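Local structure of putative transcriptional regulator protein, LacI family (Rhizobium etli, 3MIZ) at residues Ser13-Ile19 with Ile71-Val77; His131-Tyr136 with Leu162-Ser168; Ile229-Asp234 with Leu246-Leu251. The protein probably acts as a DNA-binding transcriptional repressor of the LacI family, with a core built like a periplasmic binding protein. All coordinates share one frame; numbering follows the deposited sequence.

The three contacts sample the two lobes of a periplasmic-binding-protein-like core. Contact 1 lies in the parallel sheet of the first lobe. Contact 2 lies in the sheet of the second lobe, and its centre is about 46 Å from that of contact 1. Contact 3 reaches the same sheet as contact 2, with about 6 Å between their nearest atoms, and leads back toward the first lobe. Its centre is about 31 Å from that of contact 1. The link runs on through helix 253-268, which follows residues 246-251 and packs against Phe16 and Leu75. In relatives the effector binds between such lobes, and contact 3 is probably nearest that cleft.

Contact 1. Residues Ser13-Ile19 with Ile71-Val77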
loop_
_atom_site.group_PDB
_atom_site.type_symbol
_atom_site.label_atom_id
_atom_site.label_comp_id
_atom_site.label_asym_id
_atom_site.label_seq_id
_atom_site.Cartn_x
_atom_site.Cartn_y
_atom_site.Cartn_z
ATOM N N SER A 13 27.736 9.843 -11.900
ATOM C CA SER A 13 26.892 8.899 -12.619
ATOM C C SER A 13 25.489 9.476 -12.763
ATOM O O SER A 13 24.710 9.038 -13.612
ATOM C CB SER A 13 26.815 7.570 -11.865
ATOM O OG SER A 13 26.151 7.734 -10.625
ATOM N N ASN A 14 25.187 10.477 -11.939
ATOM C CA ASN A 14 23.873 11.112 -11.915
ATOM C C ASN A 14 22.848 10.097 -11.438
ATOM O O ASN A 14 21.665 10.158 -11.795
ATOM C CB ASN A 14 23.492 11.646 -13.299
ATOM C CG ASN A 14 24.318 12.854 -13.692
ATOM O OD1 ASN A 14 24.545 13.745 -12.875
ATOM N ND2 ASN A 14 24.761 12.898 -14.941
ATOM N N THR A 15 23.318 9.159 -10.622
ATOM C CA THR A 15 22.454 8.121 -10.080
ATOM C C THR A 15 22.428 8.210 -8.560
ATOM O O THR A 15 23.477 8.241 -7.912
ATOM C CB THR A 15 22.951 6.717 -10.496
ATOM O OG1 THR A 15 22.961 6.624 -11.927
ATOM C CG2 THR A 15 22.041 5.633 -9.933
ATOM N N PHE A 16 21.227 8.282 -7.999
ATOM C CA PHE A 16 21.062 8.331 -6.551
ATOM C C PHE A 16 20.595 6.940 -6.156
ATOM O O PHE A 16 19.835 6.308 -6.887
ATOM C CB PHE A 16 19.975 9.331 -6.130
ATOM C CG PHE A 16 20.391 10.776 -6.193
ATOM C CD1 PHE A 16 21.662 11.147 -6.607
ATOM C CD2 PHE A 16 19.488 11.770 -5.842
ATOM C CE1 PHE A 16 22.027 12.493 -6.669
ATOM C CE2 PHE A 16 19.838 13.111 -5.898
ATOM C CZ PHE A 16 21.112 13.476 -6.314
ATOM N N GLY A 17 21.061 6.462 -5.012
ATOM C CA GLY A 17 20.644 5.161 -4.549
ATOM C C GLY A 17 19.778 5.360 -3.325
ATOM O O GLY A 17 20.062 6.215 -2.493
ATOM N N ILE A 18 18.704 4.594 -3.225
ATOM C CA ILE A 18 17.824 4.680 -2.062
ATOM C C ILE A 18 18.006 3.402 -1.268
ATOM O O ILE A 18 17.847 2.306 -1.802
ATOM C CB ILE A 18 16.335 4.742 -2.450
ATOM C CG1 ILE A 18 16.040 6.017 -3.236
ATOM C CG2 ILE A 18 15.466 4.687 -1.170
ATOM C CD1 ILE A 18 14.565 6.136 -3.650
ATOM N N ILE A 19 18.358 3.529 0.001
ATOM C CA ILE A 19 18.498 2.343 0.826
ATOM C C ILE A 19 17.306 2.393 1.761
ATOM O O ILE A 19 17.193 3.294 2.587
ATOM C CB ILE A 19 19.819 2.349 1.629
ATOM C CG1 ILE A 19 21.001 2.258 0.658
ATOM C CG2 ILE A 19 19.833 1.183 2.631
ATOM C CD1 ILE A 19 22.357 2.177 1.326
ATOM N N ILE A 71 27.566 5.086 -7.239
ATOM C CA ILE A 71 26.389 5.908 -6.974
ATOM C C ILE A 71 26.887 7.265 -6.460
ATOM O O ILE A 71 27.849 7.322 -5.695
ATOM C CB ILE A 71 25.490 5.255 -5.901
ATOM C CG1 ILE A 71 24.915 3.943 -6.438
ATOM C CG2 ILE A 71 24.374 6.204 -5.500
ATOM C CD1 ILE A 71 24.090 4.109 -7.708
ATOM N N ASP A 72 26.242 8.349 -6.888
ATOM C CA ASP A 72 26.638 9.694 -6.473
ATOM C C ASP A 72 26.239 10.040 -5.042
ATOM O O ASP A 72 26.944 10.783 -4.360
ATOM C CB ASP A 72 26.049 10.752 -7.409
ATOM C CG ASP A 72 26.688 10.741 -8.780
ATOM O OD1 ASP A 72 27.812 10.210 -8.913
ATOM O OD2 ASP A 72 26.063 11.284 -9.720
ATOM N N GLY A 73 25.104 9.511 -4.599
ATOM C CA GLY A 73 24.644 9.779 -3.248
ATOM C C GLY A 73 23.595 8.768 -2.815
ATOM O O GLY A 73 23.079 8.010 -3.638
ATOM N N VAL A 74 23.275 8.760 -1.527
ATOM C CA VAL A 74 22.287 7.830 -0.988
ATOM C C VAL A 74 21.199 8.521 -0.180
ATOM O O VAL A 74 21.465 9.437 0.598
ATOM C CB VAL A 74 22.942 6.776 -0.046
ATOM C CG1 VAL A 74 21.857 6.014 0.738
ATOM C CG2 VAL A 74 23.771 5.804 -0.841
ATOM N N LEU A 75 19.965 8.084 -0.384
ATOM C CA LEU A 75 18.857 8.596 0.396
ATOM C C LEU A 75 18.491 7.404 1.268
ATOM O O LEU A 75 18.028 6.377 0.780
ATOM C CB LEU A 75 17.700 9.004 -0.514
ATOM C CG LEU A 75 18.063 10.234 -1.349
ATOM C CD1 LEU A 75 17.053 10.434 -2.460
ATOM C CD2 LEU A 75 18.129 11.455 -0.431
ATOM N N TYR A 76 18.768 7.531 2.558
ATOM C CA TYR A 76 18.492 6.485 3.531
ATOM C C TYR A 76 17.062 6.721 3.986
ATOM O O TYR A 76 16.796 7.656 4.740
ATOM C CB TYR A 76 19.437 6.639 4.714
ATOM C CG TYR A 76 19.541 5.412 5.555
ATOM C CD1 TYR A 76 20.363 4.356 5.164
ATOM C CD2 TYR A 76 18.843 5.303 6.759
ATOM C CE1 TYR A 76 20.500 3.229 5.942
ATOM C CE2 TYR A 76 18.973 4.171 7.551
ATOM C CZ TYR A 76 19.810 3.137 7.133
ATOM O OH TYR A 76 19.971 2.012 7.909
ATOM N N VAL A 77 16.150 5.865 3.540
ATOM C CA VAL A 77 14.738 6.026 3.852
ATOM C C VAL A 77 14.139 4.875 4.651
ATOM O O VAL A 77 14.261 3.706 4.282
ATOM C CB VAL A 77 13.927 6.182 2.538
ATOM C CG1 VAL A 77 12.459 6.460 2.843
ATOM C CG2 VAL A 77 14.533 7.279 1.686
#
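Gly17 O is gripped twice by the neighbouring strand. Leu75 N donates to Gly17 O at 2.8 Å. Val74 CA adds a C-H...O contact to the same Gly17 O at 3.1 Å. Further along, Ile19 N bonds to Leu75 O, and Val77 N bonds to Ile19 O. Strands 15-19 and 73-77 thus run parallel, their axes 24° apart.

Before the strands begin, the Asp72 carboxylate holds the turn at residues 13-14. Asp72 OD1 takes Ser13 N at 3.0 Å on the syn side. Asp72 OD2 takes Asn14 N from above the carboxylate plane; that bond is modelled very short, so its length is doubtful. Asp72 CG lies beside its own backbone N (chi1 -70°), and from there the carboxylate reaches both amides. Asp72 N in turn donates to Thr15 O at 3.0 Å. Ser13 OG accepts from Thr15 N in an ST turn and also bonds to Arg70 O. Thr15 CG2 presses on Ile71 CD1 at 3.4 Å, tighter than usual, and Met65 of the second subunit packs on Thr15.

One face of the sheet carries Ile19, Val74 and Tyr76. Ile19 CG1 meets Val74 CG1 at 3.9 Å, while its other branch, CG2, reaches Tyr76 CE1. Trp63 of helix 56-68 covers Ile19 and Val74. The other face carries Phe16, Ile18 and Leu75. There Ile18 CG2 touches Val77 CG2 at 4.0 Å, and helices 30-42 and 253-268 pack on top. A parallel sheet with helices on both faces is the core of a periplasmic-binding-protein-like lobe.

Contact 2. Residues His131-Tyr136 with Leu162-Ser168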
loop_
_atom_site.group_PDB
_atom_site.type_symbol
_atom_site.label_atom_id
_atom_site.label_comp_id
_atom_site.label_asym_id
_atom_site.label_seq_id
_atom_site.Cartn_x
_atom_site.Cartn_y
_atom_site.Cartn_z
ATOM N N HIS A 131 -15.656 18.981 21.569
ATOM C CA HIS A 131 -15.438 17.668 22.168
ATOM C C HIS A 131 -14.662 17.747 23.478
ATOM O O HIS A 131 -13.644 18.438 23.575
ATOM C CB HIS A 131 -14.726 16.757 21.162
ATOM C CG HIS A 131 -15.501 16.549 19.899
ATOM N ND1 HIS A 131 -16.605 15.726 19.833
ATOM C CD2 HIS A 131 -15.359 17.090 18.665
ATOM C CE1 HIS A 131 -17.112 15.771 18.613
ATOM N NE2 HIS A 131 -16.376 16.591 17.885
ATOM N N ARG A 132 -15.149 17.027 24.482
ATOM C CA ARG A 132 -14.531 17.042 25.800
ATOM C C ARG A 132 -14.252 15.635 26.314
ATOM O O ARG A 132 -13.426 15.449 27.211
ATOM C CB ARG A 132 -15.437 17.803 26.772
ATOM C CG ARG A 132 -15.756 19.230 26.324
ATOM C CD ARG A 132 -14.576 20.162 26.529
ATOM N NE ARG A 132 -14.876 21.554 26.187
ATOM C CZ ARG A 132 -14.722 22.081 24.977
ATOM N NH1 ARG A 132 -14.270 21.333 23.977
ATOM N NH2 ARG A 132 -15.004 23.366 24.763
ATOM N N ARG A 133 -14.960 14.656 25.760
ATOM C CA ARG A 133 -14.750 13.251 26.101
ATOM C C ARG A 133 -14.160 12.684 24.808
ATOM O O ARG A 133 -14.894 12.412 23.855
ATOM C CB ARG A 133 -16.072 12.543 26.402
ATOM C CG ARG A 133 -16.809 13.025 27.635
ATOM C CD ARG A 133 -18.093 12.222 27.801
ATOM N NE ARG A 133 -18.811 12.536 29.035
ATOM C CZ ARG A 133 -19.971 11.987 29.378
ATOM N NH1 ARG A 133 -20.546 11.097 28.580
ATOM N NH2 ARG A 133 -20.558 12.324 30.519
ATOM N N ILE A 134 -12.840 12.523 24.773
ATOM C CA ILE A 134 -12.161 12.039 23.571
ATOM C C ILE A 134 -11.508 10.674 23.739
ATOM O O ILE A 134 -10.916 10.383 24.778
ATOM C CB ILE A 134 -11.050 13.024 23.136
ATOM C CG1 ILE A 134 -11.592 14.455 23.111
ATOM C CG2 ILE A 134 -10.499 12.617 21.775
ATOM C CD1 ILE A 134 -12.659 14.672 22.092
ATOM N N GLY A 135 -11.614 9.845 22.703
ATOM C CA GLY A 135 -11.004 8.531 22.743
ATOM C C GLY A 135 -9.786 8.516 21.839
ATOM O O GLY A 135 -9.698 9.293 20.890
ATOM N N TYR A 136 -8.832 7.644 22.138
ATOM C CA TYR A 136 -7.627 7.529 21.329
ATOM C C TYR A 136 -7.224 6.056 21.308
ATOM O O TYR A 136 -6.960 5.464 22.354
ATOM C CB TYR A 136 -6.490 8.370 21.930
ATOM C CG TYR A 136 -5.264 8.447 21.047
ATOM C CD1 TYR A 136 -5.107 9.481 20.117
ATOM C CD2 TYR A 136 -4.298 7.441 21.080
ATOM C CE1 TYR A 136 -4.017 9.503 19.234
ATOM C CE2 TYR A 136 -3.209 7.451 20.202
ATOM C CZ TYR A 136 -3.078 8.482 19.280
ATOM O OH TYR A 136 -2.031 8.467 18.389
ATOM N N LEU A 162 -8.773 19.386 29.895
ATOM C CA LEU A 162 -9.346 18.063 30.116
ATOM C C LEU A 162 -8.434 17.239 31.010
ATOM O O LEU A 162 -7.224 17.458 31.048
ATOM C CB LEU A 162 -9.551 17.330 28.788
ATOM C CG LEU A 162 -10.468 17.984 27.751
ATOM C CD1 LEU A 162 -10.621 17.050 26.561
ATOM C CD2 LEU A 162 -11.830 18.287 28.369
ATOM N N THR A 163 -9.021 16.287 31.725
ATOM C CA THR A 163 -8.251 15.431 32.614
ATOM C C THR A 163 -8.226 14.022 32.055
ATOM O O THR A 163 -9.075 13.653 31.244
ATOM C CB THR A 163 -8.869 15.370 34.025
ATOM O OG1 THR A 163 -10.082 14.606 33.981
ATOM C CG2 THR A 163 -9.175 16.773 34.534
ATOM N N GLU A 164 -7.255 13.234 32.500
ATOM C CA GLU A 164 -7.125 11.861 32.042
ATOM C C GLU A 164 -8.474 11.154 32.159
ATOM O O GLU A 164 -8.758 10.203 31.430
ATOM C CB GLU A 164 -6.074 11.128 32.881
ATOM C CG GLU A 164 -5.481 9.899 32.205
ATOM C CD GLU A 164 -4.747 10.246 30.921
ATOM O OE1 GLU A 164 -5.413 10.597 29.924
ATOM O OE2 GLU A 164 -3.500 10.181 30.913
ATOM N N ASN A 165 -9.310 11.646 33.068
ATOM C CA ASN A 165 -10.628 11.065 33.308
ATOM C C ASN A 165 -11.629 11.329 32.174
ATOM O O ASN A 165 -12.652 10.647 32.069
ATOM C CB ASN A 165 -11.188 11.597 34.629
ATOM C CG ASN A 165 -12.360 10.786 35.133
ATOM O OD1 ASN A 165 -13.460 10.853 34.585
ATOM N ND2 ASN A 165 -12.128 10.003 36.179
ATOM N N ASP A 166 -11.340 12.320 31.335
ATOM C CA ASP A 166 -12.221 12.643 30.217
ATOM C C ASP A 166 -11.786 11.873 28.976
ATOM O O ASP A 166 -12.481 11.870 27.955
ATOM C CB ASP A 166 -12.186 14.139 29.904
ATOM C CG ASP A 166 -12.615 14.992 31.080
ATOM O OD1 ASP A 166 -13.634 14.652 31.719
ATOM O OD2 ASP A 166 -11.935 16.004 31.354
ATOM N N LEU A 167 -10.633 11.217 29.068
ATOM C CA LEU A 167 -10.110 10.467 27.937
ATOM C C LEU A 167 -10.332 8.961 28.024
ATOM O O LEU A 167 -10.485 8.392 29.107
ATOM C CB LEU A 167 -8.607 10.731 27.771
ATOM C CG LEU A 167 -8.024 12.139 27.565
ATOM C CD1 LEU A 167 -9.022 13.047 26.856
ATOM C CD2 LEU A 167 -7.638 12.720 28.896
ATOM N N SER A 168 -10.362 8.328 26.857
ATOM C CA SER A 168 -10.508 6.884 26.741
ATOM C C SER A 168 -9.349 6.458 25.850
ATOM O O SER A 168 -9.435 6.560 24.628
ATOM C CB SER A 168 -11.831 6.502 26.070
ATOM O OG SER A 168 -12.927 6.585 26.965
#
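Leu162 lies over the Arg132 carbonyl and the first part of the arginine chain. Leu162 CD1 comes to 3.3 Å from Arg132 O. The second methyl, Leu162 CD2, touches Arg132 CD at 3.8 Å, where the two side chains cross at about a right angle. Asp166 also meets this carbonyl, with Asp166 CB 3.2 Å from Arg132 O. The carbonyl oxygen is therefore packed among carbon atoms of both residues.

The Arg132 chain bends at its second torsion (chi2 -75°) and folds back over its own backbone. Arg132 NH1 then donates to His131 O at 3.0 Å. This oxygen lies in the guanidinium plane, but the donor stands well above the carbonyl plane. The same NH1 also bonds to Leu127 O of helix 115-127. The Arg133 guanidinium makes a long, weak ion pair with Asp196.

Asp166 steadies its own turn. Asp166 OD2 accepts Thr163 N at 3.0 Å, met from above the carboxylate plane. Just beyond the turn the strands join. Ile134 N makes a weak bond to Asp166 O. Ser168 N then donates to Ile134 O at 3.0 Å, and Tyr136 N donates to Ser168 O at 2.8 Å. Gly135 pairs with Ser168 in a parallel bridge. The Ser168 hydroxyl bonds to Gln194 OE1.

Ile134 and Leu167 share one face of the sheet, where Ile134 CB is 4.2 Å from Leu167 CD1. Helix 144-160 packs on that face through Phe153 and Thr157. Strand 134-138, this helix and strand 167-174 form a beta-alpha-beta crossover, the repeating unit of the periplasmic-binding-protein-like fold.

Contact 3. Residues Ile229-Asp234 with Leu246-Leu251; sequences IVGFDD and LTTAAL
Phe232 and Ala249 form the tight part of this contact, where the loop after strand 228-230 runs beside strand 248-250, probably one of the segments that cross between the lobes of the periplasmic-binding-protein-like fold. Ala249 CB sits over the centre of the Phe232 ring in a CH-pi contact, 3.8 Å from the centroid. Leu251 CD2 meets the ring at its edge, 3.9 Å from Phe232 CE1. Phe232 CG is roughly anti to the backbone N (chi1 -153°), which swings the ring back across Ala249. Arg149 adds a cation-pi contact. With an alanine here, Ala249 CB and Leu251 CD2 would probably border a gap and Arg149 would lose its aromatic partner.

Backbone bonds are made by the residues before and after Phe232. Gly231 N donates to Thr247 O at 3.0 Å. Asp233 N donates to Ala249 O at 2.7 Å. Thr248 OG1 bonds to Asp206 OD1, and Asp234 OD1 forms a salt bridge with Arg287.

The end at Asp233 and Leu251 is the partly exposed, solvent side, where a water joins in. The two side chains lie side by side there, with Leu251 CD1 near Asp233 OD1. Leu251 N reaches Asp233 O at 3.1 Å from above the carbonyl plane. One water donates both to this Asp233 O and, at 2.6 Å, to Leu251 O.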
loop_
_atom_site.group_PDB
_atom_site.type_symbol
_atom_site.label_atom_id
_atom_site.label_comp_id
_atom_site.label_asym_id
_atom_site.label_seq_id
_atom_site.Cartn_x
_atom_site.Cartn_y
_atom_site.Cartn_z
ATOM N N ILE A 229 -14.697 11.068 14.046
ATOM C CA ILE A 229 -13.516 10.219 13.947
ATOM C C ILE A 229 -12.474 10.917 13.090
ATOM O O ILE A 229 -12.800 11.447 12.035
ATOM C CB ILE A 229 -13.861 8.853 13.309
ATOM C CG1 ILE A 229 -14.894 8.117 14.179
ATOM C CG2 ILE A 229 -12.595 8.006 13.168
ATOM C CD1 ILE A 229 -15.398 6.821 13.581
ATOM N N VAL A 230 -11.227 10.949 13.559
ATOM C CA VAL A 230 -10.144 11.552 12.794
ATOM C C VAL A 230 -9.023 10.510 12.744
ATOM O O VAL A 230 -8.934 9.654 13.621
ATOM C CB VAL A 230 -9.627 12.883 13.433
ATOM C CG1 VAL A 230 -10.767 13.921 13.459
ATOM C CG2 VAL A 230 -9.110 12.639 14.851
ATOM N N GLY A 231 -8.203 10.552 11.700
ATOM C CA GLY A 231 -7.124 9.580 11.596
ATOM C C GLY A 231 -5.766 10.249 11.562
ATOM O O GLY A 231 -5.592 11.332 12.113
ATOM N N PHE A 232 -4.794 9.589 10.932
ATOM C CA PHE A 232 -3.457 10.141 10.805
ATOM C C PHE A 232 -2.717 9.447 9.661
ATOM O O PHE A 232 -2.804 8.219 9.521
ATOM C CB PHE A 232 -2.673 9.961 12.112
ATOM C CG PHE A 232 -1.601 10.995 12.323
ATOM C CD1 PHE A 232 -0.517 11.086 11.449
ATOM C CD2 PHE A 232 -1.680 11.887 13.392
ATOM C CE1 PHE A 232 0.476 12.052 11.633
ATOM C CE2 PHE A 232 -0.691 12.860 13.589
ATOM C CZ PHE A 232 0.389 12.941 12.706
ATOM N N ASP A 233 -2.014 10.253 8.863
ATOM C CA ASP A 233 -1.186 9.834 7.718
ATOM C C ASP A 233 -1.657 10.346 6.355
ATOM O O ASP A 233 -0.852 10.682 5.491
ATOM C CB ASP A 233 -1.118 8.309 7.579
ATOM C CG ASP A 233 -0.367 7.625 8.702
ATOM O OD1 ASP A 233 0.151 8.296 9.619
ATOM O OD2 ASP A 233 -0.316 6.380 8.650
ATOM N N ASP A 234 -2.978 10.383 6.191
ATOM C CA ASP A 234 -3.662 10.691 4.935
ATOM C C ASP A 234 -3.243 9.631 3.928
ATOM O O ASP A 234 -2.705 9.927 2.856
ATOM C CB ASP A 234 -3.382 12.083 4.363
ATOM C CG ASP A 234 -4.370 12.440 3.228
ATOM O OD1 ASP A 234 -5.532 11.964 3.280
ATOM O OD2 ASP A 234 -4.006 13.187 2.295
ATOM N N LEU A 246 -12.562 10.901 5.607
ATOM C CA LEU A 246 -11.812 11.030 6.861
ATOM C C LEU A 246 -10.933 12.267 7.043
ATOM O O LEU A 246 -10.025 12.529 6.247
ATOM C CB LEU A 246 -10.944 9.785 7.051
ATOM C CG LEU A 246 -10.207 9.609 8.380
ATOM C CD1 LEU A 246 -11.205 9.414 9.515
ATOM C CD2 LEU A 246 -9.291 8.401 8.282
ATOM N N THR A 247 -11.201 13.019 8.105
ATOM C CA THR A 247 -10.401 14.195 8.425
ATOM C C THR A 247 -9.135 13.629 9.071
ATOM O O THR A 247 -9.214 12.790 9.966
ATOM C CB THR A 247 -11.161 15.112 9.378
ATOM O OG1 THR A 247 -12.245 15.723 8.654
ATOM C CG2 THR A 247 -10.246 16.194 9.942
ATOM N N THR A 248 -7.970 14.088 8.627
ATOM C CA THR A 248 -6.726 13.516 9.136
ATOM C C THR A 248 -5.563 14.504 9.104
ATOM O O THR A 248 -5.740 15.686 8.808
ATOM C CB THR A 248 -6.378 12.257 8.274
ATOM O OG1 THR A 248 -5.294 11.523 8.854
ATOM C CG2 THR A 248 -5.992 12.678 6.861
ATOM N N ALA A 249 -4.375 14.004 9.437
ATOM C CA ALA A 249 -3.151 14.796 9.416
ATOM C C ALA A 249 -2.294 14.098 8.368
ATOM O O ALA A 249 -1.992 12.908 8.493
ATOM C CB ALA A 249 -2.471 14.761 10.781
ATOM N N ALA A 250 -1.913 14.826 7.327
ATOM C CA ALA A 250 -1.138 14.226 6.258
ATOM C C ALA A 250 0.352 14.192 6.526
ATOM O O ALA A 250 0.969 15.223 6.792
ATOM C CB ALA A 250 -1.396 14.962 4.957
ATOM N N LEU A 251 0.933 13.002 6.461
ATOM C CA LEU A 251 2.374 12.897 6.635
ATOM C C LEU A 251 2.864 13.437 5.297
ATOM O O LEU A 251 2.393 13.001 4.243
ATOM C CB LEU A 251 2.792 11.437 6.815
ATOM C CG LEU A 251 2.582 10.795 8.190
ATOM C CD1 LEU A 251 2.868 9.296 8.088
ATOM C CD2 LEU A 251 3.500 11.448 9.217
HETATM O O HOH W 1 0.318 11.720 3.284
#